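Local coordinates for oxygen-independent coproporphyrinogen III oxidase (Escherichia coli, PDB 1OLT), which catalyses the oxygen-independent oxidative decarboxylation of coproporphyrinogen III to protoporphyrinogen IX in haem biosynthesis, using a [4Fe-4S] cluster and S-adenosylmethionine, at residues A[144-149]-A[165-170]; A[151-156]-A[192-197]; A[155-160]-A[199-204]. All coordinates share one frame; numbering follows the deposited sequence. Where two conformers were deposited one is given.

Interaction 1: residues A[144-149]-A[165-170]; sequences IEVDPR and NRLSMG. With SAM (S-adenosylmethionine), chain C; SAM (S-adenosylmethionine), chain D.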
loop_
_atom_site.group_PDB
_atom_site.type_symbol
_atom_site.label_atom_id
_atom_site.label_comp_id
_atom_site.label_asym_id
_atom_site.label_seq_id
_atom_site.Cartn_x
_atom_site.Cartn_y
_atom_site.Cartn_z
ATOM N N ILE A 144 -11.073 -4.424 -1.199
ATOM C CA ILE A 144 -10.937 -5.049 0.103
ATOM C C ILE A 144 -9.829 -6.102 0.002
ATOM O O ILE A 144 -9.614 -6.710 -1.061
ATOM C CB ILE A 144 -12.277 -5.717 0.502
ATOM C CG1 ILE A 144 -12.251 -6.323 1.913
ATOM C CG2 ILE A 144 -12.672 -6.802 -0.496
ATOM C CD1 ILE A 144 -13.581 -6.794 2.414
ATOM N N GLU A 145 -9.160 -6.318 1.127
ATOM C CA GLU A 145 -8.195 -7.393 1.292
ATOM C C GLU A 145 -8.781 -8.596 1.973
ATOM O O GLU A 145 -9.601 -8.475 2.883
ATOM C CB GLU A 145 -6.996 -6.869 2.063
ATOM C CG GLU A 145 -6.453 -5.564 1.458
ATOM C CD GLU A 145 -5.154 -5.102 2.021
ATOM O OE1 GLU A 145 -4.221 -5.968 2.113
ATOM O OE2 GLU A 145 -5.060 -3.866 2.351
ATOM N N VAL A 146 -8.347 -9.779 1.547
ATOM C CA VAL A 146 -9.025 -11.029 1.881
ATOM C C VAL A 146 -7.980 -12.043 2.292
ATOM O O VAL A 146 -7.045 -12.282 1.557
ATOM C CB VAL A 146 -9.796 -11.606 0.658
ATOM C CG1 VAL A 146 -10.459 -12.926 1.041
ATOM C CG2 VAL A 146 -10.854 -10.635 0.184
ATOM N N ASP A 147 -8.148 -12.641 3.453
ATOM C CA ASP A 147 -7.338 -13.799 3.874
ATOM C C ASP A 147 -8.074 -15.076 3.386
ATOM O O ASP A 147 -9.244 -15.291 3.729
ATOM C CB ASP A 147 -7.287 -13.769 5.400
ATOM C CG ASP A 147 -6.601 -14.976 6.024
ATOM O OD1 ASP A 147 -5.800 -15.673 5.365
ATOM O OD2 ASP A 147 -6.804 -15.248 7.239
ATOM N N PRO A 148 -7.425 -15.934 2.601
ATOM C CA PRO A 148 -8.128 -17.098 2.027
ATOM C C PRO A 148 -8.165 -18.323 3.010
ATOM O O PRO A 148 -7.773 -19.488 2.624
ATOM C CB PRO A 148 -7.283 -17.422 0.830
ATOM C CG PRO A 148 -5.830 -17.121 1.379
ATOM C CD PRO A 148 -6.037 -15.844 2.155
ATOM N N ARG A 149 -8.518 -18.056 4.246
ATOM C CA ARG A 149 -8.670 -19.054 5.312
ATOM C C ARG A 149 -9.912 -18.679 6.089
ATOM O O ARG A 149 -10.269 -17.515 6.146
ATOM C CB ARG A 149 -7.493 -19.029 6.249
ATOM C CG ARG A 149 -6.242 -19.534 5.663
ATOM C CD ARG A 149 -5.044 -19.362 6.602
ATOM N NE ARG A 149 -4.697 -17.940 6.763
ATOM C CZ ARG A 149 -3.965 -17.442 7.732
ATOM N NH1 ARG A 149 -3.407 -18.239 8.637
ATOM N NH2 ARG A 149 -3.716 -16.129 7.766
ATOM N N ASN A 165 -15.662 -4.166 -6.017
ATOM C CA ASN A 165 -15.242 -4.521 -7.397
ATOM C C ASN A 165 -13.754 -4.876 -7.585
ATOM O O ASN A 165 -13.324 -5.226 -8.727
ATOM C CB ASN A 165 -15.700 -3.458 -8.408
ATOM C CG ASN A 165 -15.377 -2.019 -7.982
ATOM O OD1 ASN A 165 -14.354 -1.729 -7.372
ATOM N ND2 ASN A 165 -16.251 -1.116 -8.352
ATOM N N ARG A 166 -12.987 -4.722 -6.508
ATOM C CA ARG A 166 -11.622 -5.112 -6.494
ATOM C C ARG A 166 -11.249 -5.809 -5.212
ATOM O O ARG A 166 -11.667 -5.451 -4.158
ATOM C CB ARG A 166 -10.719 -3.932 -6.606
ATOM C CG ARG A 166 -11.108 -3.029 -7.703
ATOM C CD ARG A 166 -10.019 -2.279 -8.226
ATOM N NE ARG A 166 -10.330 -1.766 -9.556
ATOM C CZ ARG A 166 -9.607 -0.855 -10.115
ATOM N NH1 ARG A 166 -8.525 -0.411 -9.461
ATOM N NH2 ARG A 166 -9.946 -0.387 -11.333
ATOM N N LEU A 167 -10.399 -6.818 -5.326
ATOM C CA LEU A 167 -9.874 -7.501 -4.147
ATOM C C LEU A 167 -8.371 -7.821 -4.253
ATOM O O LEU A 167 -7.829 -7.988 -5.358
ATOM C CB LEU A 167 -10.693 -8.760 -3.831
ATOM C CG LEU A 167 -10.556 -10.128 -4.497
ATOM C CD1 LEU A 167 -9.283 -10.929 -4.207
ATOM C CD2 LEU A 167 -11.783 -10.951 -4.065
ATOM N N SER A 168 -7.765 -7.971 -3.082
ATOM C CA SER A 168 -6.394 -8.355 -2.876
ATOM C C SER A 168 -6.432 -9.536 -1.902
ATOM O O SER A 168 -7.227 -9.536 -0.920
ATOM C CB SER A 168 -5.616 -7.195 -2.309
ATOM O OG SER A 168 -4.297 -7.615 -2.153
ATOM N N MET A 169 -5.631 -10.563 -2.179
ATOM C CA MET A 169 -5.628 -11.758 -1.389
ATOM C C MET A 169 -4.206 -12.088 -1.005
ATOM O O MET A 169 -3.326 -12.179 -1.852
ATOM C CB MET A 169 -6.257 -12.884 -2.201
ATOM C CG MET A 169 -6.222 -14.273 -1.592
ATOM S SD MET A 169 -6.929 -15.568 -2.705
ATOM C CE MET A 169 -8.479 -14.731 -3.120
ATOM N N GLY A 170 -3.987 -12.286 0.285
ATOM C CA GLY A 170 -2.700 -12.721 0.762
ATOM C C GLY A 170 -2.463 -14.188 0.453
ATOM O O GLY A 170 -3.293 -15.017 0.760
HETATM N N SAM C . -4.909 -10.104 6.317
HETATM C CA SAM C . -4.967 -10.561 4.935
HETATM C C SAM C . -3.999 -11.705 4.609
HETATM O O SAM C . -2.999 -11.910 5.380
HETATM O OXT SAM C . -4.317 -12.383 3.654
HETATM C CB SAM C . -4.603 -9.341 4.067
HETATM C CG SAM C . -3.175 -9.004 3.734
HETATM S SD SAM C . -2.189 -8.373 5.068
HETATM C CE SAM C . -3.124 -6.984 5.721
HETATM C "C5'" SAM C . -1.011 -7.245 4.143
HETATM C "C4'" SAM C . 0.290 -7.848 3.503
HETATM O "O4'" SAM C . 1.495 -7.403 4.113
HETATM C "C3'" SAM C . 0.390 -9.349 3.634
HETATM O "O3'" SAM C . -0.496 -10.066 2.767
HETATM C "C2'" SAM C . 1.886 -9.622 3.433
HETATM O "O2'" SAM C . 2.170 -9.933 2.069
HETATM C "C1'" SAM C . 2.530 -8.300 3.772
HETATM N N9 SAM C . 3.438 -8.362 4.899
HETATM C C8 SAM C . 3.048 -8.444 6.211
HETATM N N7 SAM C . 4.130 -8.452 6.984
HETATM C C5 SAM C . 5.224 -8.352 6.164
HETATM C C6 SAM C . 6.606 -8.306 6.415
HETATM N N6 SAM C . 7.124 -8.339 7.642
HETATM N N1 SAM C . 7.448 -8.206 5.342
HETATM C C2 SAM C . 6.933 -8.163 4.042
HETATM N N3 SAM C . 5.603 -8.198 3.795
HETATM C C4 SAM C . 4.771 -8.303 4.851
HETATM N N SAM D . 2.722 -2.301 4.882
HETATM C CA SAM D . 3.123 -3.602 4.314
HETATM C C SAM D . 4.650 -3.812 4.386
HETATM O O SAM D . 5.187 -4.771 4.974
HETATM O OXT SAM D . 5.471 -3.023 3.871
HETATM C CB SAM D . 2.594 -3.739 2.862
HETATM C CG SAM D . 1.042 -3.829 2.709
HETATM S SD SAM D . 0.252 -2.332 2.028
HETATM C CE SAM D . 0.067 -2.774 0.263
HETATM C "C5'" SAM D . -1.515 -2.267 2.509
HETATM C "C4'" SAM D . -1.687 -2.150 4.015
HETATM O "O4'" SAM D . -1.181 -0.875 4.379
HETATM C "C3'" SAM D . -3.142 -2.157 4.494
HETATM O "O3'" SAM D . -3.681 -3.466 4.512
HETATM C "C2'" SAM D . -2.973 -1.460 5.816
HETATM O "O2'" SAM D . -2.384 -2.330 6.745
HETATM C "C1'" SAM D . -1.966 -0.350 5.466
HETATM N N9 SAM D . -2.612 0.870 5.015
HETATM C C8 SAM D . -3.044 1.163 3.770
HETATM N N7 SAM D . -3.623 2.427 3.790
HETATM C C5 SAM D . -3.549 2.897 5.007
HETATM C C6 SAM D . -3.970 4.070 5.572
HETATM N N6 SAM D . -4.543 5.046 4.889
HETATM N N1 SAM D . -3.751 4.224 6.894
HETATM C C2 SAM D . -3.152 3.274 7.630
HETATM N N3 SAM D . -2.758 2.109 7.097
HETATM C C4 SAM D . -2.947 1.932 5.797
HETATM O O HOH W 1 -3.746 -8.019 0.385
#
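Arg166 O takes the backbone N-H of Ile144 and starts the parallel ladder that zips strand 166-170 to strand 144-146; the arginine's own head turns elsewhere, to Glu141 and Glu296. Leu167 stands on the same sheet face as Ile144, its CB 4.3 Å from Ile144 CG2. This face is covered by helix 154-161, the crossover of the beta-alpha-beta unit, and by helix 188-200. Ser168 is gripped on both sides of its backbone: its N donates to Ile144 O at 3.0 Å, and its O receives Val146 N at 2.7 Å. Its side chain, on the other face with Glu145, holds a water that lies 2.6 Å from Ser168 OG and donates to Glu145 OE1 at 2.7 Å; Ser168 OG also bonds Asn207. Met169 returns to the apolar face. With CG anti to the backbone N (chi1 174°), the chain slants across the proline ring, SD ending 4.0 Å from Pro148 CB. Gly170 ends the segment with a weak bond from its N to Val146 O, and its CA lies 3.3 Å from OXT of the chain C S-adenosylmethionine, where a CB would collide with that carboxylate. Beyond the strand, Arg149 grips Asp147 side-on, NE and NH2 both on OD1. The other carboxylate oxygen of Glu145, OE2, accepts the ribose O3' of the chain D S-adenosylmethionine at 2.6 Å and is also bonded by His109. With OE1 on the water and OE2 on the ribose, the buried carboxylate is probably held against rotation, and it links that ribose, through the water, to the second strand.

Interaction 2: residues A[151-156]-A[192-197]; sequences IELDVL and FALLNH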
loop_
_atom_site.group_PDB
_atom_site.type_symbol
_atom_site.label_atom_id
_atom_site.label_comp_id
_atom_site.label_asym_id
_atom_site.label_seq_id
_atom_site.Cartn_x
_atom_site.Cartn_y
_atom_site.Cartn_z
ATOM N N ILE A 151 -13.062 -18.791 5.527
ATOM C CA ILE A 151 -13.989 -17.965 4.774
ATOM C C ILE A 151 -14.702 -18.888 3.792
ATOM O O ILE A 151 -14.112 -19.791 3.290
ATOM C CB ILE A 151 -13.244 -16.769 4.063
ATOM C CG1 ILE A 151 -14.202 -15.747 3.516
ATOM C CG2 ILE A 151 -12.302 -17.202 2.947
ATOM C CD1 ILE A 151 -13.491 -14.579 2.874
ATOM N N GLU A 152 -15.966 -18.608 3.513
ATOM C CA GLU A 152 -16.723 -19.394 2.541
ATOM C C GLU A 152 -16.712 -18.627 1.204
ATOM O O GLU A 152 -16.645 -17.390 1.175
ATOM C CB GLU A 152 -18.157 -19.611 3.038
ATOM C CG GLU A 152 -18.259 -20.589 4.200
ATOM C CD GLU A 152 -17.386 -21.798 4.003
ATOM O OE1 GLU A 152 -17.644 -22.548 3.042
ATOM O OE2 GLU A 152 -16.406 -21.971 4.783
ATOM N N LEU A 153 -16.751 -19.355 0.109
ATOM C CA LEU A 153 -16.789 -18.733 -1.216
ATOM C C LEU A 153 -17.937 -17.720 -1.372
ATOM O O LEU A 153 -17.763 -16.710 -2.036
ATOM C CB LEU A 153 -16.962 -19.794 -2.306
ATOM C CG LEU A 153 -15.781 -20.708 -2.635
ATOM C CD1 LEU A 153 -16.237 -21.724 -3.748
ATOM C CD2 LEU A 153 -14.648 -19.996 -3.109
ATOM N N ASP A 154 -19.107 -17.964 -0.753
ATOM C CA ASP A 154 -20.224 -17.033 -0.915
ATOM C C ASP A 154 -20.043 -15.700 -0.270
ATOM O O ASP A 154 -20.816 -14.817 -0.510
ATOM C CB ASP A 154 -21.576 -17.674 -0.597
ATOM C CG ASP A 154 -21.815 -17.837 0.877
ATOM O OD1 ASP A 154 -21.023 -17.383 1.747
ATOM O OD2 ASP A 154 -22.815 -18.430 1.270
ATOM N N VAL A 155 -19.014 -15.511 0.556
ATOM C CA VAL A 155 -18.665 -14.175 1.037
ATOM C C VAL A 155 -18.279 -13.253 -0.150
ATOM O O VAL A 155 -18.534 -12.041 -0.118
ATOM C CB VAL A 155 -17.563 -14.197 2.153
ATOM C CG1 VAL A 155 -17.047 -12.798 2.521
ATOM C CG2 VAL A 155 -18.047 -14.939 3.408
ATOM N N LEU A 156 -17.651 -13.813 -1.193
ATOM C CA LEU A 156 -17.334 -13.030 -2.388
ATOM C C LEU A 156 -18.593 -12.548 -3.096
ATOM O O LEU A 156 -18.646 -11.388 -3.511
ATOM C CB LEU A 156 -16.452 -13.821 -3.356
ATOM C CG LEU A 156 -15.094 -14.258 -2.783
ATOM C CD1 LEU A 156 -14.327 -14.966 -3.886
ATOM C CD2 LEU A 156 -14.288 -13.193 -2.110
ATOM N N PHE A 192 -7.162 -21.458 -5.087
ATOM C CA PHE A 192 -7.548 -21.482 -6.507
ATOM C C PHE A 192 -9.065 -21.332 -6.658
ATOM O O PHE A 192 -9.538 -20.571 -7.518
ATOM C CB PHE A 192 -7.117 -22.784 -7.167
ATOM C CG PHE A 192 -5.727 -22.724 -7.717
ATOM C CD1 PHE A 192 -4.638 -22.706 -6.845
ATOM C CD2 PHE A 192 -5.501 -22.698 -9.089
ATOM C CE1 PHE A 192 -3.331 -22.618 -7.306
ATOM C CE2 PHE A 192 -4.203 -22.610 -9.572
ATOM C CZ PHE A 192 -3.100 -22.543 -8.679
ATOM N N ALA A 193 -9.837 -22.042 -5.820
ATOM C CA ALA A 193 -11.289 -21.915 -5.907
ATOM C C ALA A 193 -11.760 -20.479 -5.644
ATOM O O ALA A 193 -12.627 -19.948 -6.314
ATOM C CB ALA A 193 -11.991 -22.885 -4.916
ATOM N N LEU A 194 -11.182 -19.863 -4.651
ATOM C CA LEU A 194 -11.583 -18.556 -4.247
ATOM C C LEU A 194 -11.276 -17.535 -5.328
ATOM O O LEU A 194 -12.140 -16.736 -5.693
ATOM C CB LEU A 194 -10.855 -18.185 -2.966
ATOM C CG LEU A 194 -11.348 -17.022 -2.132
ATOM C CD1 LEU A 194 -12.732 -17.236 -1.606
ATOM C CD2 LEU A 194 -10.358 -16.794 -0.952
ATOM N N LEU A 195 -10.056 -17.564 -5.865
ATOM C CA LEU A 195 -9.686 -16.575 -6.896
ATOM C C LEU A 195 -10.436 -16.789 -8.191
ATOM O O LEU A 195 -10.899 -15.822 -8.818
ATOM C CB LEU A 195 -8.158 -16.530 -7.076
ATOM C CG LEU A 195 -7.631 -15.438 -7.998
ATOM C CD1 LEU A 195 -6.234 -14.956 -7.486
ATOM C CD2 LEU A 195 -7.515 -15.927 -9.506
ATOM N N ASN A 196 -10.603 -18.026 -8.600
ATOM C CA ASN A 196 -11.383 -18.292 -9.785
ATOM C C ASN A 196 -12.908 -17.941 -9.638
ATOM O O ASN A 196 -13.526 -17.476 -10.566
ATOM C CB ASN A 196 -11.110 -19.717 -10.264
ATOM C CG ASN A 196 -9.699 -19.841 -10.934
ATOM O OD1 ASN A 196 -8.830 -20.582 -10.467
ATOM N ND2 ASN A 196 -9.478 -19.049 -12.013
ATOM N N HIS A 197 -13.471 -18.102 -8.453
ATOM C CA HIS A 197 -14.813 -17.667 -8.179
ATOM C C HIS A 197 -14.897 -16.102 -8.234
ATOM O O HIS A 197 -15.885 -15.541 -8.766
ATOM C CB HIS A 197 -15.311 -18.207 -6.795
ATOM C CG HIS A 197 -16.748 -17.915 -6.512
ATOM N ND1 HIS A 197 -17.756 -18.184 -7.420
ATOM C CD2 HIS A 197 -17.348 -17.365 -5.439
ATOM C CE1 HIS A 197 -18.916 -17.819 -6.903
ATOM N NE2 HIS A 197 -18.684 -17.309 -5.706
#
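Two of the helices that flank the parallel sheet of the radical SAM core meet here: the first turn of helix 154-161, with the residues leading into it, lies against the middle of helix 188-200. Leu153 and Leu194 run past one another head to tail, Leu153 CD2 coming to 3.6 Å from Leu194 CA and 3.7 Å from Leu194 CD1. From the next turn Leu156 lies nearly perpendicular to Leu194. Its CD1 rests 3.6 Å from Leu194 CD1 and also presses on the backbone, 3.3 Å from Leu194 O. Leu194 can meet both leucines because its CG is anti to the backbone N (chi1 -164°), which carries CD1 between them. In the beta-alpha layering of this partial TIM-barrel fold, Leu194 and Leu156 also face inward, Leu194 onto Met169 and Pro148, Leu156 onto Leu167, so the helix pair and the strands share one apolar core. Ile151 adds a looser touch, CG2 to Leu194 CD2 at 4.4 Å. One turn on, the His197 imidazole brings its edge to the backbone of Leu153: Leu153 O lies near the ring plane, 3.5 Å from His197 CD2, while NE2 is hydrogen-bonded to Asp157 OD1, further along helix 154-161.

Interaction 3: residues A[155-160]-A[199-204]; sequences VLDHLR and REIGFT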
loop_
_atom_site.group_PDB
_atom_site.type_symbol
_atom_site.label_atom_id
_atom_site.label_comp_id
_atom_site.label_asym_id
_atom_site.label_seq_id
_atom_site.Cartn_x
_atom_site.Cartn_y
_atom_site.Cartn_z
ATOM N N VAL A 155 -19.014 -15.511 0.556
ATOM C CA VAL A 155 -18.665 -14.175 1.037
ATOM C C VAL A 155 -18.279 -13.253 -0.150
ATOM O O VAL A 155 -18.534 -12.041 -0.118
ATOM C CB VAL A 155 -17.563 -14.197 2.153
ATOM C CG1 VAL A 155 -17.047 -12.798 2.521
ATOM C CG2 VAL A 155 -18.047 -14.939 3.408
ATOM N N LEU A 156 -17.651 -13.813 -1.193
ATOM C CA LEU A 156 -17.334 -13.030 -2.388
ATOM C C LEU A 156 -18.593 -12.548 -3.096
ATOM O O LEU A 156 -18.646 -11.388 -3.511
ATOM C CB LEU A 156 -16.452 -13.821 -3.356
ATOM C CG LEU A 156 -15.094 -14.258 -2.783
ATOM C CD1 LEU A 156 -14.327 -14.966 -3.886
ATOM C CD2 LEU A 156 -14.288 -13.193 -2.110
ATOM N N ASP A 157 -19.616 -13.401 -3.227
ATOM C CA ASP A 157 -20.897 -12.955 -3.793
ATOM C C ASP A 157 -21.492 -11.807 -2.942
ATOM O O ASP A 157 -22.000 -10.851 -3.467
ATOM C CB ASP A 157 -21.898 -14.077 -3.917
ATOM C CG ASP A 157 -21.328 -15.259 -4.742
ATOM O OD1 ASP A 157 -20.561 -16.091 -4.226
ATOM O OD2 ASP A 157 -21.580 -15.367 -5.907
ATOM N N HIS A 158 -21.391 -11.914 -1.646
ATOM C CA HIS A 158 -21.915 -10.883 -0.764
ATOM C C HIS A 158 -21.146 -9.578 -0.925
ATOM O O HIS A 158 -21.753 -8.513 -0.981
ATOM C CB HIS A 158 -21.800 -11.306 0.652
ATOM C CG HIS A 158 -22.486 -10.379 1.616
ATOM N ND1 HIS A 158 -23.848 -10.322 1.734
ATOM C CD2 HIS A 158 -21.993 -9.486 2.503
ATOM C CE1 HIS A 158 -24.186 -9.439 2.660
ATOM N NE2 HIS A 158 -23.068 -8.917 3.154
ATOM N N LEU A 159 -19.811 -9.637 -1.018
ATOM C CA LEU A 159 -19.015 -8.435 -1.268
ATOM C C LEU A 159 -19.409 -7.767 -2.588
ATOM O O LEU A 159 -19.529 -6.542 -2.696
ATOM C CB LEU A 159 -17.499 -8.745 -1.281
ATOM C CG LEU A 159 -17.002 -9.242 0.079
ATOM C CD1 LEU A 159 -15.658 -9.876 -0.048
ATOM C CD2 LEU A 159 -16.968 -8.065 1.034
ATOM N N ARG A 160 -19.537 -8.572 -3.614
ATOM C CA ARG A 160 -20.010 -8.075 -4.873
ATOM C C ARG A 160 -21.395 -7.397 -4.778
ATOM O O ARG A 160 -21.625 -6.306 -5.352
ATOM C CB ARG A 160 -20.087 -9.223 -5.813
ATOM C CG ARG A 160 -19.941 -8.803 -7.115
ATOM C CD ARG A 160 -18.447 -8.571 -7.588
ATOM N NE ARG A 160 -18.688 -8.162 -8.986
ATOM C CZ ARG A 160 -18.948 -6.916 -9.338
ATOM N NH1 ARG A 160 -18.881 -5.908 -8.449
ATOM N NH2 ARG A 160 -19.220 -6.655 -10.579
ATOM N N ARG A 199 -13.113 -14.140 -10.026
ATOM C CA ARG A 199 -13.085 -13.824 -11.443
ATOM C C ARG A 199 -14.433 -14.106 -12.118
ATOM O O ARG A 199 -14.951 -13.268 -12.918
ATOM C CB ARG A 199 -11.953 -14.640 -12.129
ATOM C CG ARG A 199 -11.779 -14.331 -13.564
ATOM C CD ARG A 199 -10.788 -15.277 -14.410
ATOM N NE ARG A 199 -9.724 -15.945 -13.648
ATOM C CZ ARG A 199 -8.483 -15.451 -13.484
ATOM N NH1 ARG A 199 -8.119 -14.250 -13.968
ATOM N NH2 ARG A 199 -7.611 -16.161 -12.807
ATOM N N GLU A 200 -15.004 -15.260 -11.817
ATOM C CA GLU A 200 -16.265 -15.654 -12.396
ATOM C C GLU A 200 -17.420 -14.707 -12.062
ATOM O O GLU A 200 -18.272 -14.502 -12.893
ATOM C CB GLU A 200 -16.587 -17.120 -12.050
ATOM C CG GLU A 200 -15.729 -18.088 -12.867
ATOM C CD GLU A 200 -16.187 -19.511 -12.763
ATOM O OE1 GLU A 200 -16.490 -19.935 -11.635
ATOM O OE2 GLU A 200 -16.259 -20.195 -13.826
ATOM N N ILE A 201 -17.416 -14.105 -10.881
ATOM C CA ILE A 201 -18.500 -13.179 -10.502
ATOM C C ILE A 201 -18.159 -11.696 -10.785
ATOM O O ILE A 201 -18.899 -10.831 -10.400
ATOM C CB ILE A 201 -18.970 -13.379 -9.046
ATOM C CG1 ILE A 201 -17.917 -12.983 -8.077
ATOM C CG2 ILE A 201 -19.416 -14.857 -8.832
ATOM C CD1 ILE A 201 -18.396 -13.219 -6.680
ATOM N N GLY A 202 -17.076 -11.441 -11.507
ATOM C CA GLY A 202 -16.855 -10.104 -12.045
ATOM C C GLY A 202 -15.823 -9.242 -11.294
ATOM O O GLY A 202 -15.652 -8.087 -11.654
ATOM N N PHE A 203 -15.135 -9.762 -10.291
ATOM C CA PHE A 203 -13.999 -8.995 -9.746
ATOM C C PHE A 203 -12.898 -8.866 -10.837
ATOM O O PHE A 203 -12.654 -9.826 -11.561
ATOM C CB PHE A 203 -13.395 -9.639 -8.543
ATOM C CG PHE A 203 -14.161 -9.420 -7.289
ATOM C CD1 PHE A 203 -13.944 -8.294 -6.521
ATOM C CD2 PHE A 203 -15.102 -10.372 -6.871
ATOM C CE1 PHE A 203 -14.670 -8.080 -5.329
ATOM C CE2 PHE A 203 -15.811 -10.220 -5.680
ATOM C CZ PHE A 203 -15.636 -9.055 -4.896
ATOM N N THR A 204 -12.327 -7.670 -10.970
ATOM C CA THR A 204 -11.191 -7.400 -11.900
ATOM C C THR A 204 -10.064 -6.784 -11.133
ATOM O O THR A 204 -10.232 -6.341 -10.044
ATOM C CB THR A 204 -11.582 -6.424 -13.026
ATOM O OG1 THR A 204 -12.156 -5.255 -12.453
ATOM C CG2 THR A 204 -12.681 -6.957 -13.882
#
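Phe203 and Ile201 fill the tight side of this contact, wedged against helix 154-161 just where the helix ending at residue 200 gives way to loop. Ile201 CD1 pushes into the backbone between Leu156 and Asp157, 3.7 Å from Asp157 N and 3.9 Å from Leu156 CB. The Phe203 ring lies with its edge to the same helix: Leu156 O is in the ring plane, 3.8 Å from CE2, and Leu159 CB meets CZ. Over one face runs Arg160, whose CD sits 3.9 Å from the ring centroid in a CH-pi contact offset toward the rim. A bend at chi2 (81°) takes the chain across the ring and brings NE to 3.0 Å from Ile201 O, which lies in the guanidinium plane. That carbonyl belongs to a Schellman motif closing helix 188-200, with Gly202 at positive phi as its C-prime residue and Phe203 N bonded back to Ala198 O. A leucine in place of Arg160 would probably leave Ile201 O without this donor and remove the one hydrogen bond between these segments. On the partly exposed side the fit is looser: Asp157 OD2 passes 3.7 Å from Ile201 CG2, the carboxylate's other oxygen being engaged by His197, and the far end of Arg160 turns to Phe164 O through NH1.

Overall arrangement
All three contacts lie in the radical SAM core, on the same side of the chain's centre. Interaction 1 joins neighbouring parallel strands 140-146 and 166-172; helix 154-161 is the crossover between them and also supplies the first segment of interactions 2 and 3. Helix 188-200, later in the chain after helix 176-182, meets helix 154-161 in interaction 2, and its end and the loop beyond do so in interaction 3. The centres of 2 and 3 are about 8 Å apart, and each is 10 to 11 Å from that of interaction 1. Val146 touches Ile151, Ile144 touches Leu159, and Phe203 touches Asn165 and Arg166, so the helix layer backs strands whose other face carries S-adenosylmethionine.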